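Local coordinates for dihydrodipicolinate reductase N-terminus domain-containing protein (Mycobacterium smegmatis, PDB 6IAQ) that binds NADP and, as a native amine dehydrogenase, probably catalyses the asymmetric reductive amination of ketones to amines, at residues A[143-148]-A[281-286]; A[200-205]-A[252-257]; A[8-13]-A[29-34]. All coordinates share one frame; numbering follows the deposited sequence.

Contact 1 (A[143-148]-A[281-286]); sequences TFWVNM and DINEWT
Asn283, on strand 282-288, reaches across to helix 141-153 and meets Phe144 and Trp145 there. Its CB points toward the helix, and with CG anti to the backbone N (chi1 -168°) the amide is carried across to the helix. CG lies in the ring plane of Trp285, at the indole edge, and from it the amide divides its work. ND2 donates to the backbone O of Phe144 at 3.1 Å, tilted about 30° from that carbonyl's plane; it also lies near the ring plane of Phe144, 3.8 Å from CB of that residue. OD1 accepts from NE1 of Trp285 at 2.9 Å; OD1 lies in the plane of the Trp285 ring, while the N-H meets the oxygen from above the amide carbonyl plane. The same OD1 sits at the edge of the Trp145 indole, 3.0 Å from Trp145 NE1. An asparagine suits this place because one short, flat group offers both a donor and an acceptor. The strand belongs to the mixed sheet of the C-terminal domain, and helix 141-153 packs on it; the axes of 143-148 and 282-286 approach to 9.7 Å. Trp145 and Trp285 meet obliquely, CD1 of Trp145 3.8 Å from CZ2 of Trp285, and Phe268 packs against both indoles. Trp145 NE1 also donates to a water that in turn donates to the backbone O of Ile282. The Trp145 side chain lies about 6 Å from the bound NADP at the nearest atoms.

Contact 2 (A[200-205]-A[252-257]); sequences PPTFGR and FTDIDR
Thr202 holds OG1 between its backbone N and carbonyl carbon (chi1 61°), and Asp256 turns CG anti to its own carbonyl carbon (chi1 -71°); together these rotations bring hydroxyl and carboxylate together from opposite directions. Thr202 OG1 donates to Asp256 OD2 at 2.7 Å, meeting the oxygen from above the carboxylate plane, 39° out of it. The same hydroxyl oxygen accepts from the backbone N of Arg205 at 3.2 Å, which makes Thr202 the N-cap of helix 203-215. Threonine fits the post because its hydroxyl can cap the helix and donate to the strand at once, while its methyl covers a neighbour: CG2 lies 3.4 Å from CG of Asp254. Two waters extend the link. Each donates to Asp254 OD2, one accepting from the backbone N of Phe203 and the other from that of Gly204. Carboxylates suit the start of a helix, where N-H groups that have no carbonyl partner within the helix, and the helix dipole, would favour negative charge. Gly204 leaves room, its CA 3.9 Å from Asp256 OD2. Asp254 OD1 is held from outside by a salt bridge to Arg199 and a hydrogen bond to Thr226, and Asp256 OD1 by Thr224. Helix 203-215 thus starts over strand 249-260, which lies in the C-terminal sheet between strands 219-230 and 265-273.

Contact 3 (A[8-13]-A[29-34]); sequences IRAVVY and KGVQIV
Ala10 is bonded to strand 32-37 through both its backbone N and its backbone O. Its N donates to the O of Gln32 at 2.8 Å, and its O accepts from the N of Val34 at 2.9 Å. A third bond runs from Gln32 N to Ile8 O, also 2.9 Å long. The three bonds are those of a parallel pair, with Arg9 beside Gln32 and Ala10 beside Ile33. The CA-H groups of Arg9 and Ile33 add contacts to the carbonyls of Gln32 and Ala10.

Around this backbone seam the side chains close in. The small CB of Ala10 lets Val31 lie close, with CG1 of Val31 3.6 Å away, and Val31 CG1 also touches CG2 of Ile8 at 4.0 Å. Further along, Val12 CG1 meets Ile33 CG2 at 3.7 Å; branching at CB favours the extended backbone of both residues. Val34 crosses the Arg9 side chain at about a right angle. Its CG2 lies 4.1 Å over one face of the guanidinium, offset toward the rim, while CG1 packs on the arginine's CB and NE.

The Arg9 chain bends at chi3 (65°), and its guanidinium ends on the carbonyls of Thr73 and His74, at the end of helix 66-73. Before strand 32-37, Gly30 closes helix 17-28 with a Schellman motif at positive phi, turning the chain into the strand. The result is the first beta-alpha-beta crossover of the Rossmann fold, whose first strand ends at Tyr13, in the NADP pocket. The backbone bonds bind the strands largely independently of sequence, whereas the fit of Ala10 with Val31, Val12 with Ile33 and Arg9 with Val34 is consistent with this register; among the touching side chains the long polar ones, Arg9 and Gln32, are partly exposed.

Overall arrangement
Contacts 1 and 2 both place a helix against the mixed sheet of the C-terminal domain, on strands 282-288 and 249-260; their centres are 15 Å apart, and both are buried. Contact 3 lies in the N-terminal Rossmann domain, 29 and 33 Å from them centre to centre, and is only partly buried. It joins two neighbouring strands, so main-chain bonds and aliphatic side chains dominate. In the helix-to-sheet contacts polar side chains span the gap instead: a neutral amide among indoles in contact 1, near the cofactor, and carboxylates, a hydroxyl and waters at a helix start in contact 2. Contact 2 lies across the chain's centre from contact 3.

Contact 1 (A[143-148]-A[281-286])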
loop_
_atom_site.group_PDB
_atom_site.type_symbol
_atom_site.label_atom_id
_atom_site.label_comp_id
_atom_site.label_asym_id
_atom_site.label_seq_id
_atom_site.Cartn_x
_atom_site.Cartn_y
_atom_site.Cartn_z
ATOM N N THR A 143 1.947 6.490 5.004
ATOM C CA THR A 143 1.542 5.123 4.607
ATOM C C THR A 143 0.185 4.763 5.218
ATOM O O THR A 143 -0.733 4.400 4.456
ATOM C CB THR A 143 2.610 4.101 4.975
ATOM O OG1 THR A 143 3.814 4.437 4.323
ATOM C CG2 THR A 143 2.207 2.706 4.576
ATOM N N PHE A 144 0.026 4.847 6.541
ATOM C CA PHE A 144 -1.053 4.103 7.258
ATOM C C PHE A 144 -2.412 4.773 7.114
ATOM O O PHE A 144 -3.410 4.056 7.256
ATOM C CB PHE A 144 -0.649 3.876 8.711
ATOM C CG PHE A 144 0.517 2.931 8.822
ATOM C CD1 PHE A 144 0.343 1.566 8.639
ATOM C CD2 PHE A 144 1.801 3.415 9.028
ATOM C CE1 PHE A 144 1.432 0.708 8.726
ATOM C CE2 PHE A 144 2.886 2.562 9.079
ATOM C CZ PHE A 144 2.707 1.203 8.910
ATOM N N TRP A 145 -2.472 6.074 6.809
ATOM C CA TRP A 145 -3.768 6.781 6.675
ATOM C C TRP A 145 -3.978 7.299 5.245
ATOM O O TRP A 145 -5.130 7.659 4.950
ATOM C CB TRP A 145 -3.936 7.900 7.709
ATOM C CG TRP A 145 -3.930 7.454 9.132
ATOM C CD1 TRP A 145 -4.122 6.185 9.602
ATOM C CD2 TRP A 145 -3.755 8.284 10.288
ATOM N NE1 TRP A 145 -4.079 6.169 10.970
ATOM C CE2 TRP A 145 -3.824 7.440 11.422
ATOM C CE3 TRP A 145 -3.462 9.642 10.476
ATOM C CZ2 TRP A 145 -3.621 7.912 12.721
ATOM C CZ3 TRP A 145 -3.318 10.121 11.767
ATOM C CH2 TRP A 145 -3.378 9.265 12.874
ATOM N N VAL A 146 -2.949 7.346 4.401
ATOM C CA VAL A 146 -3.097 7.910 3.032
ATOM C C VAL A 146 -2.725 6.879 1.964
ATOM O O VAL A 146 -3.662 6.359 1.324
ATOM C CB VAL A 146 -2.307 9.218 2.872
ATOM C CG1 VAL A 146 -2.447 9.773 1.462
ATOM C CG2 VAL A 146 -2.687 10.247 3.933
ATOM N N ASN A 147 -1.439 6.597 1.737
ATOM C CA ASN A 147 -0.985 5.836 0.551
ATOM C C ASN A 147 -1.476 4.356 0.587
ATOM O O ASN A 147 -1.844 3.821 -0.495
ATOM C CB ASN A 147 0.521 5.939 0.360
ATOM C CG ASN A 147 0.921 7.302 -0.217
ATOM O OD1 ASN A 147 0.546 7.620 -1.327
ATOM N ND2 ASN A 147 1.633 8.141 0.521
ATOM N N MET A 148 -1.461 3.693 1.747
ATOM C CA MET A 148 -1.919 2.284 1.845
ATOM C C MET A 148 -3.445 2.235 1.701
ATOM O O MET A 148 -3.976 1.230 1.164
ATOM C CB MET A 148 -1.545 1.654 3.195
ATOM C CG MET A 148 -1.750 0.135 3.170
ATOM S SD MET A 148 -1.051 -0.598 4.645
ATOM C CE MET A 148 0.632 -0.763 4.068
ATOM N N ASP A 281 -2.193 0.800 20.239
ATOM C CA ASP A 281 -2.556 1.568 19.022
ATOM C C ASP A 281 -3.361 0.683 18.080
ATOM O O ASP A 281 -3.114 -0.573 18.041
ATOM C CB ASP A 281 -1.308 2.088 18.295
ATOM C CG ASP A 281 -0.509 3.110 19.090
ATOM O OD1 ASP A 281 -0.964 3.476 20.220
ATOM O OD2 ASP A 281 0.583 3.497 18.607
ATOM N N ILE A 282 -4.215 1.316 17.290
ATOM C CA ILE A 282 -4.968 0.622 16.220
ATOM C C ILE A 282 -4.949 1.437 14.936
ATOM O O ILE A 282 -4.896 2.681 14.964
ATOM C CB ILE A 282 -6.394 0.240 16.638
ATOM C CG1 ILE A 282 -7.322 1.433 16.790
ATOM C CG2 ILE A 282 -6.390 -0.644 17.897
ATOM C CD1 ILE A 282 -8.746 1.074 16.480
ATOM N N ASN A 283 -5.015 0.704 13.837
ATOM C CA ASN A 283 -5.264 1.241 12.487
ATOM C C ASN A 283 -6.221 0.274 11.778
ATOM O O ASN A 283 -5.764 -0.781 11.329
ATOM C CB ASN A 283 -3.975 1.383 11.688
ATOM C CG ASN A 283 -4.198 2.205 10.436
ATOM O OD1 ASN A 283 -4.788 3.287 10.531
ATOM N ND2 ASN A 283 -3.702 1.734 9.307
ATOM N N GLU A 284 -7.504 0.606 11.728
ATOM C CA GLU A 284 -8.557 -0.300 11.196
ATOM C C GLU A 284 -9.373 0.460 10.163
ATOM O O GLU A 284 -9.944 1.511 10.509
ATOM C CB GLU A 284 -9.473 -0.824 12.289
ATOM C CG GLU A 284 -8.781 -1.665 13.325
ATOM C CD GLU A 284 -9.673 -2.136 14.470
ATOM O OE1 GLU A 284 -10.848 -1.690 14.597
ATOM O OE2 GLU A 284 -9.171 -2.887 15.289
ATOM N N TRP A 285 -9.347 -0.019 8.927
ATOM C CA TRP A 285 -10.049 0.630 7.798
ATOM C C TRP A 285 -11.000 -0.371 7.135
ATOM O O TRP A 285 -10.639 -1.543 6.946
ATOM C CB TRP A 285 -9.069 1.196 6.785
ATOM C CG TRP A 285 -8.306 2.350 7.342
ATOM C CD1 TRP A 285 -7.303 2.288 8.260
ATOM C CD2 TRP A 285 -8.509 3.737 7.044
ATOM N NE1 TRP A 285 -6.823 3.551 8.492
ATOM C CE2 TRP A 285 -7.570 4.462 7.806
ATOM C CE3 TRP A 285 -9.373 4.443 6.206
ATOM C CZ2 TRP A 285 -7.480 5.860 7.760
ATOM C CZ3 TRP A 285 -9.299 5.817 6.174
ATOM C CH2 TRP A 285 -8.356 6.514 6.937
ATOM N N THR A 286 -12.189 0.110 6.831
ATOM C CA THR A 286 -13.237 -0.646 6.106
ATOM C C THR A 286 -13.588 0.149 4.860
ATOM O O THR A 286 -13.724 1.373 4.951
ATOM C CB THR A 286 -14.463 -0.850 6.991
ATOM O OG1 THR A 286 -14.048 -1.568 8.152
ATOM C CG2 THR A 286 -15.583 -1.561 6.267
HETATM O O HOH W 1 -3.346 4.337 13.450
#

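Contact 2 (A[200-205]-A[252-257])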
loop_
_atom_site.group_PDB
_atom_site.type_symbol
_atom_site.label_atom_id
_atom_site.label_comp_id
_atom_site.label_asym_id
_atom_site.label_seq_id
_atom_site.Cartn_x
_atom_site.Cartn_y
_atom_site.Cartn_z
ATOM N N PRO A 200 -7.434 24.760 15.800
ATOM C CA PRO A 200 -6.777 24.274 14.587
ATOM C C PRO A 200 -7.571 23.178 13.883
ATOM O O PRO A 200 -8.401 22.514 14.521
ATOM C CB PRO A 200 -5.395 23.749 15.017
ATOM C CG PRO A 200 -5.380 23.794 16.516
ATOM C CD PRO A 200 -6.600 24.583 16.984
ATOM N N PRO A 201 -7.292 22.937 12.583
ATOM C CA PRO A 201 -7.918 21.831 11.865
ATOM C C PRO A 201 -7.483 20.496 12.514
ATOM O O PRO A 201 -6.418 20.390 13.109
ATOM C CB PRO A 201 -7.394 21.965 10.422
ATOM C CG PRO A 201 -6.047 22.690 10.569
ATOM C CD PRO A 201 -6.242 23.606 11.778
ATOM N N THR A 202 -8.361 19.513 12.456
ATOM C CA THR A 202 -8.096 18.144 12.958
ATOM C C THR A 202 -7.077 17.472 12.034
ATOM O O THR A 202 -7.080 17.719 10.816
ATOM C CB THR A 202 -9.391 17.339 13.102
ATOM O OG1 THR A 202 -9.971 17.244 11.794
ATOM C CG2 THR A 202 -10.336 17.980 14.100
ATOM N N PHE A 203 -6.238 16.608 12.605
ATOM C CA PHE A 203 -5.287 15.770 11.827
ATOM C C PHE A 203 -6.045 15.023 10.730
ATOM O O PHE A 203 -5.555 14.951 9.580
ATOM C CB PHE A 203 -4.563 14.781 12.739
ATOM C CG PHE A 203 -3.662 15.396 13.785
ATOM C CD1 PHE A 203 -3.445 16.772 13.863
ATOM C CD2 PHE A 203 -2.977 14.576 14.660
ATOM C CE1 PHE A 203 -2.595 17.303 14.821
ATOM C CE2 PHE A 203 -2.121 15.111 15.604
ATOM C CZ PHE A 203 -1.926 16.466 15.674
ATOM N N GLY A 204 -7.210 14.500 11.082
ATOM C CA GLY A 204 -8.019 13.665 10.183
ATOM C C GLY A 204 -8.565 14.443 9.006
ATOM O O GLY A 204 -8.735 13.847 7.935
ATOM N N ARG A 205 -8.813 15.745 9.168
ATOM C CA ARG A 205 -9.302 16.577 8.049
ATOM C C ARG A 205 -8.248 16.585 6.937
ATOM O O ARG A 205 -8.583 16.447 5.735
ATOM C CB ARG A 205 -9.672 17.964 8.577
ATOM C CG ARG A 205 -9.937 18.979 7.470
ATOM C CD ARG A 205 -11.112 18.596 6.589
ATOM N NE ARG A 205 -10.969 19.391 5.385
ATOM C CZ ARG A 205 -11.332 20.658 5.285
ATOM N NH1 ARG A 205 -11.918 21.258 6.309
ATOM N NH2 ARG A 205 -11.157 21.303 4.148
ATOM N N PHE A 252 -8.153 13.591 23.263
ATOM C CA PHE A 252 -9.459 13.753 22.601
ATOM C C PHE A 252 -9.562 12.831 21.396
ATOM O O PHE A 252 -8.539 12.361 20.859
ATOM C CB PHE A 252 -9.745 15.218 22.226
ATOM C CG PHE A 252 -8.791 15.874 21.257
ATOM C CD1 PHE A 252 -8.878 15.647 19.892
ATOM C CD2 PHE A 252 -7.877 16.814 21.705
ATOM C CE1 PHE A 252 -8.010 16.273 19.006
ATOM C CE2 PHE A 252 -7.007 17.428 20.817
ATOM C CZ PHE A 252 -7.089 17.168 19.473
ATOM N N THR A 253 -10.812 12.670 20.972
ATOM C CA THR A 253 -11.225 11.874 19.806
ATOM C C THR A 253 -11.932 12.807 18.826
ATOM O O THR A 253 -12.875 13.482 19.241
ATOM C CB THR A 253 -12.086 10.674 20.241
ATOM O OG1 THR A 253 -11.316 9.879 21.152
ATOM C CG2 THR A 253 -12.583 9.896 19.035
ATOM N N ASP A 254 -11.469 12.836 17.591
ATOM C CA ASP A 254 -12.097 13.553 16.464
ATOM C C ASP A 254 -12.806 12.536 15.580
ATOM O O ASP A 254 -12.295 11.440 15.443
ATOM C CB ASP A 254 -11.092 14.299 15.578
ATOM C CG ASP A 254 -10.226 15.336 16.263
ATOM O OD1 ASP A 254 -10.762 16.121 17.072
ATOM O OD2 ASP A 254 -8.999 15.347 15.970
ATOM N N ILE A 255 -13.853 12.958 14.894
ATOM C CA ILE A 255 -14.469 12.251 13.743
ATOM C C ILE A 255 -14.673 13.282 12.640
ATOM O O ILE A 255 -15.215 14.352 12.918
ATOM C CB ILE A 255 -15.758 11.498 14.137
ATOM C CG1 ILE A 255 -16.332 10.736 12.943
ATOM C CG2 ILE A 255 -16.772 12.426 14.750
ATOM C CD1 ILE A 255 -17.176 9.534 13.350
ATOM N N ASP A 256 -14.115 13.005 11.478
ATOM C CA ASP A 256 -14.161 13.853 10.276
ATOM C C ASP A 256 -14.851 13.064 9.175
ATOM O O ASP A 256 -14.647 11.840 9.090
ATOM C CB ASP A 256 -12.758 14.307 9.862
ATOM C CG ASP A 256 -12.222 15.321 10.844
ATOM O OD1 ASP A 256 -12.754 16.468 10.837
ATOM O OD2 ASP A 256 -11.364 14.940 11.661
ATOM N N ARG A 257 -15.618 13.765 8.354
ATOM C CA ARG A 257 -16.421 13.159 7.271
ATOM C C ARG A 257 -16.441 14.091 6.077
ATOM O O ARG A 257 -16.715 15.299 6.256
ATOM C CB ARG A 257 -17.841 12.914 7.776
ATOM C CG ARG A 257 -18.792 12.318 6.751
ATOM C CD ARG A 257 -20.157 12.259 7.409
ATOM N NE ARG A 257 -20.828 11.009 7.142
ATOM C CZ ARG A 257 -21.640 10.788 6.114
ATOM N NH1 ARG A 257 -21.918 11.746 5.249
ATOM N NH2 ARG A 257 -22.193 9.598 5.960
HETATM O O HOH W 2 -6.643 16.527 15.588
HETATM O O HOH W 3 -8.205 13.845 13.742
#

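Contact 3 (A[8-13]-A[29-34])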
loop_
_atom_site.group_PDB
_atom_site.type_symbol
_atom_site.label_atom_id
_atom_site.label_comp_id
_atom_site.label_asym_id
_atom_site.label_seq_id
_atom_site.Cartn_x
_atom_site.Cartn_y
_atom_site.Cartn_z
ATOM N N ILE A 8 24.493 13.041 1.791
ATOM C CA ILE A 8 23.401 13.955 2.257
ATOM C C ILE A 8 23.867 14.650 3.539
ATOM O O ILE A 8 24.312 13.948 4.485
ATOM C CB ILE A 8 22.078 13.186 2.470
ATOM C CG1 ILE A 8 21.527 12.667 1.134
ATOM C CG2 ILE A 8 21.067 14.033 3.236
ATOM C CD1 ILE A 8 20.461 11.597 1.282
ATOM N N ARG A 9 23.720 15.966 3.572
ATOM C CA ARG A 9 24.045 16.800 4.759
ATOM C C ARG A 9 22.710 17.304 5.323
ATOM O O ARG A 9 21.936 17.954 4.575
ATOM C CB ARG A 9 25.043 17.910 4.382
ATOM C CG ARG A 9 26.396 17.394 3.893
ATOM C CD ARG A 9 27.244 18.466 3.221
ATOM N NE ARG A 9 27.624 19.503 4.170
ATOM C CZ ARG A 9 27.063 20.705 4.288
ATOM N NH1 ARG A 9 26.104 21.109 3.462
ATOM N NH2 ARG A 9 27.544 21.548 5.193
ATOM N N ALA A 10 22.430 16.993 6.584
ATOM C CA ALA A 10 21.112 17.280 7.213
ATOM C C ALA A 10 21.259 18.188 8.446
ATOM O O ALA A 10 22.268 18.040 9.168
ATOM C CB ALA A 10 20.454 15.973 7.586
ATOM N N VAL A 11 20.276 19.054 8.666
ATOM C CA VAL A 11 20.075 19.804 9.936
ATOM C C VAL A 11 18.847 19.212 10.645
ATOM O O VAL A 11 17.783 19.091 9.999
ATOM C CB VAL A 11 19.938 21.314 9.682
ATOM C CG1 VAL A 11 19.301 22.057 10.866
ATOM C CG2 VAL A 11 21.307 21.923 9.376
ATOM N N VAL A 12 18.997 18.807 11.906
ATOM C CA VAL A 12 17.842 18.285 12.697
ATOM C C VAL A 12 17.227 19.497 13.409
ATOM O O VAL A 12 17.911 20.165 14.221
ATOM C CB VAL A 12 18.149 17.047 13.572
ATOM C CG1 VAL A 12 19.514 16.423 13.298
ATOM C CG2 VAL A 12 17.947 17.257 15.047
ATOM N N TYR A 13 16.039 19.872 12.950
ATOM C CA TYR A 13 15.287 21.071 13.341
ATOM C C TYR A 13 14.277 20.656 14.420
ATOM O O TYR A 13 13.217 20.044 14.085
ATOM C CB TYR A 13 14.666 21.671 12.083
ATOM C CG TYR A 13 14.344 23.139 12.121
ATOM C CD1 TYR A 13 13.992 23.778 13.301
ATOM C CD2 TYR A 13 14.349 23.883 10.960
ATOM C CE1 TYR A 13 13.629 25.111 13.312
ATOM C CE2 TYR A 13 14.021 25.226 10.962
ATOM C CZ TYR A 13 13.676 25.846 12.148
ATOM O OH TYR A 13 13.333 27.164 12.160
ATOM N N LYS A 29 21.712 5.463 8.478
ATOM C CA LYS A 29 21.598 5.503 6.994
ATOM C C LYS A 29 22.875 6.093 6.374
ATOM O O LYS A 29 22.958 6.119 5.098
ATOM C CB LYS A 29 20.406 6.349 6.532
ATOM C CG LYS A 29 19.027 5.873 6.957
ATOM C CD LYS A 29 18.625 4.591 6.312
ATOM C CE LYS A 29 17.220 4.115 6.616
ATOM N NZ LYS A 29 17.198 2.648 6.867
ATOM N N GLY A 30 23.787 6.625 7.199
ATOM C CA GLY A 30 25.048 7.240 6.750
ATOM C C GLY A 30 24.923 8.733 6.493
ATOM O O GLY A 30 25.876 9.321 5.910
ATOM N N VAL A 31 23.811 9.352 6.894
ATOM C CA VAL A 31 23.586 10.805 6.656
ATOM C C VAL A 31 24.574 11.585 7.538
ATOM O O VAL A 31 24.877 11.145 8.651
ATOM C CB VAL A 31 22.127 11.213 6.919
ATOM C CG1 VAL A 31 21.938 12.711 6.922
ATOM C CG2 VAL A 31 21.187 10.584 5.912
ATOM N N GLN A 32 25.074 12.697 7.021
ATOM C CA GLN A 32 25.954 13.619 7.776
ATOM C C GLN A 32 25.064 14.658 8.467
ATOM O O GLN A 32 24.421 15.480 7.766
ATOM C CB GLN A 32 26.975 14.279 6.856
ATOM C CG GLN A 32 27.969 13.294 6.257
ATOM C CD GLN A 32 28.794 13.925 5.170
ATOM O OE1 GLN A 32 28.751 13.521 4.011
ATOM N NE2 GLN A 32 29.534 14.951 5.546
ATOM N N ILE A 33 24.994 14.617 9.796
ATOM C CA ILE A 33 24.283 15.696 10.546
ATOM C C ILE A 33 25.286 16.844 10.694
ATOM O O ILE A 33 26.323 16.624 11.332
ATOM C CB ILE A 33 23.724 15.191 11.886
ATOM C CG1 ILE A 33 22.731 14.031 11.691
ATOM C CG2 ILE A 33 23.111 16.347 12.663
ATOM C CD1 ILE A 33 22.324 13.351 12.984
ATOM N N VAL A 34 24.963 18.015 10.157
ATOM C CA VAL A 34 25.878 19.186 10.159
ATOM C C VAL A 34 25.319 20.294 11.056
ATOM O O VAL A 34 26.038 21.292 11.267
ATOM C CB VAL A 34 26.144 19.684 8.730
ATOM C CG1 VAL A 34 26.755 18.560 7.909
ATOM C CG2 VAL A 34 24.908 20.267 8.057
#